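Local coordinates for protein 5-formaminoimidazole-4-carboxamide-1-(beta)-D-ribofuranosyl 5'-monophosphate synthetase (PDB 2R7L) that catalyses the ATP- and formate-dependent formylation of AICAR to FAICAR, a folate-independent step of de novo purine biosynthesis, at residues E9-K13 / Y14-E18. Residues are numbered along the deposited sequence; the frame is centred on the assembly and turned at random.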
loop_
_atom_site.group_PDB
_atom_site.type_symbol
_atom_site.label_atom_id
_atom_site.label_comp_id
_atom_site.label_asym_id
_atom_site.label_seq_id
_atom_site.Cartn_x
_atom_site.Cartn_y
_atom_site.Cartn_z
ATOM N N GLU A 9 9.425 -28.736 25.712
ATOM C CA GLU A 9 9.412 -30.113 25.235
ATOM C C GLU A 9 8.066 -30.503 24.629
ATOM O O GLU A 9 7.955 -31.538 23.977
ATOM C CB GLU A 9 9.815 -31.082 26.354
ATOM C CG GLU A 9 11.261 -30.903 26.826
ATOM C CD GLU A 9 11.691 -31.935 27.861
ATOM O OE1 GLU A 9 11.252 -33.105 27.767
ATOM O OE2 GLU A 9 12.477 -31.575 28.765
ATOM N N ILE A 10 7.044 -29.682 24.850
ATOM C CA ILE A 10 5.771 -29.849 24.151
ATOM C C ILE A 10 5.898 -29.214 22.767
ATOM O O ILE A 10 5.411 -29.751 21.767
ATOM C CB ILE A 10 4.598 -29.181 24.906
ATOM C CG1 ILE A 10 4.288 -29.928 26.208
ATOM C CG2 ILE A 10 3.344 -29.141 24.036
ATOM C CD1 ILE A 10 3.545 -31.233 26.012
ATOM N N PHE A 11 6.571 -28.067 22.730
ATOM C CA PHE A 11 6.770 -27.311 21.506
ATOM C C PHE A 11 7.810 -27.982 20.615
ATOM O O PHE A 11 7.765 -27.842 19.391
ATOM C CB PHE A 11 7.211 -25.883 21.836
ATOM C CG PHE A 11 7.429 -25.022 20.624
ATOM C CD1 PHE A 11 8.713 -24.717 20.196
ATOM C CD2 PHE A 11 6.351 -24.524 19.907
ATOM C CE1 PHE A 11 8.916 -23.925 19.071
ATOM C CE2 PHE A 11 6.549 -23.736 18.787
ATOM C CZ PHE A 11 7.833 -23.435 18.370
ATOM N N ASP A 12 8.745 -28.704 21.231
ATOM C CA ASP A 12 9.791 -29.410 20.492
ATOM C C ASP A 12 9.226 -30.535 19.635
ATOM O O ASP A 12 9.872 -30.992 18.696
ATOM C CB ASP A 12 10.851 -29.965 21.442
ATOM C CG ASP A 12 11.958 -28.972 21.718
ATOM O OD1 ASP A 12 12.145 -28.043 20.900
ATOM O OD2 ASP A 12 12.649 -29.123 22.750
ATOM N N LYS A 13 8.017 -30.975 19.965
ATOM C CA LYS A 13 7.358 -32.038 19.224
ATOM C C LYS A 13 6.375 -31.453 18.220
ATOM O O LYS A 13 5.614 -32.177 17.579
ATOM C CB LYS A 13 6.639 -32.987 20.183
ATOM C CG LYS A 13 7.541 -33.565 21.259
ATOM C CD LYS A 13 6.823 -34.619 22.088
ATOM C CE LYS A 13 7.752 -35.222 23.133
ATOM N NZ LYS A 13 7.116 -36.364 23.849
ATOM N N TYR A 14 6.395 -30.130 18.099
ATOM C CA TYR A 14 5.550 -29.424 17.146
ATOM C C TYR A 14 6.162 -29.500 15.746
ATOM O O TYR A 14 7.380 -29.518 15.595
ATOM C CB TYR A 14 5.410 -27.953 17.566
ATOM C CG TYR A 14 4.216 -27.625 18.453
ATOM C CD1 TYR A 14 3.548 -28.614 19.171
ATOM C CD2 TYR A 14 3.775 -26.311 18.588
ATOM C CE1 TYR A 14 2.463 -28.306 19.980
ATOM C CE2 TYR A 14 2.701 -25.994 19.398
ATOM C CZ TYR A 14 2.048 -26.992 20.089
ATOM O OH TYR A 14 0.974 -26.669 20.888
ATOM N N ASN A 15 5.310 -29.554 14.730
ATOM C CA ASN A 15 5.741 -29.348 13.352
ATOM C C ASN A 15 6.112 -27.883 13.138
ATOM O O ASN A 15 5.240 -27.037 12.937
ATOM C CB ASN A 15 4.615 -29.750 12.398
ATOM C CG ASN A 15 5.036 -29.711 10.934
ATOM O OD1 ASN A 15 5.990 -29.025 10.558
ATOM N ND2 ASN A 15 4.312 -30.442 10.098
ATOM N N LYS A 16 7.407 -27.582 13.189
ATOM C CA LYS A 16 7.891 -26.197 13.125
ATOM C C LYS A 16 7.603 -25.464 11.811
ATOM O O LYS A 16 7.932 -24.282 11.680
ATOM C CB LYS A 16 9.395 -26.138 13.402
ATOM C CG LYS A 16 9.843 -26.883 14.647
ATOM C CD LYS A 16 9.454 -26.161 15.925
ATOM C CE LYS A 16 10.032 -26.879 17.131
ATOM N NZ LYS A 16 9.694 -28.329 17.082
ATOM N N ASP A 17 7.004 -26.158 10.845
ATOM C CA ASP A 17 6.700 -25.558 9.544
ATOM C C ASP A 17 5.233 -25.152 9.500
ATOM O O ASP A 17 4.779 -24.520 8.543
ATOM C CB ASP A 17 6.977 -26.544 8.395
ATOM C CG ASP A 17 8.438 -26.927 8.280
ATOM O OD1 ASP A 17 9.309 -26.040 8.383
ATOM O OD2 ASP A 17 8.714 -28.129 8.071
ATOM N N GLU A 18 4.493 -25.537 10.535
ATOM C CA GLU A 18 3.055 -25.311 10.569
ATOM C C GLU A 18 2.575 -24.707 11.887
ATOM O O GLU A 18 1.484 -25.032 12.364
ATOM C CB GLU A 18 2.321 -26.617 10.288
ATOM C CG GLU A 18 2.795 -27.299 9.018
ATOM C CD GLU A 18 2.009 -28.545 8.699
ATOM O OE1 GLU A 18 1.090 -28.884 9.476
ATOM O OE2 GLU A 18 2.313 -29.186 7.671
#
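Two donors grip Phe-11 O in the link between helix 4-11 and strand 20-24. The amide of Tyr-14 closes a type I beta turn from Phe-11 to Tyr-14, its N 3.0 Å from Phe-11 O. The ammonium of Lys-16 comes in the carbonyl plane, on a lone pair, with NZ also 3.0 Å from Phe-11 O. Lys-16 can reach back because its chain bends at chi2 (-73°) and again at chi4 (-51°); NZ then meets Tyr-14 O at 3.0 Å and, weakly, Asp-12 O, so one charge ties together three carbonyls around the turn. On its way Lys-16 lays CD and CE against the Phe-11 ring, with Lys-16 CE 3.7 Å from Phe-11 CE1. Tyr-14 packs on the same phenylalanine: Phe-11 CA sits over one face of the tyrosine ring, and the two rings meet obliquely, planes at 57°. Tyr-14 OH bonds to Ser-87 O, fastening the turn to the start of strand 87-89 in the parallel sheet. With an alanine here in place of Tyr-14, Ser-87 O would probably lose this donor and a gap open beside Phe-11. Further on, Asn-15 forms an Asx turn, its OD1 accepting the backbone N of Asp-17 at 3.1 Å.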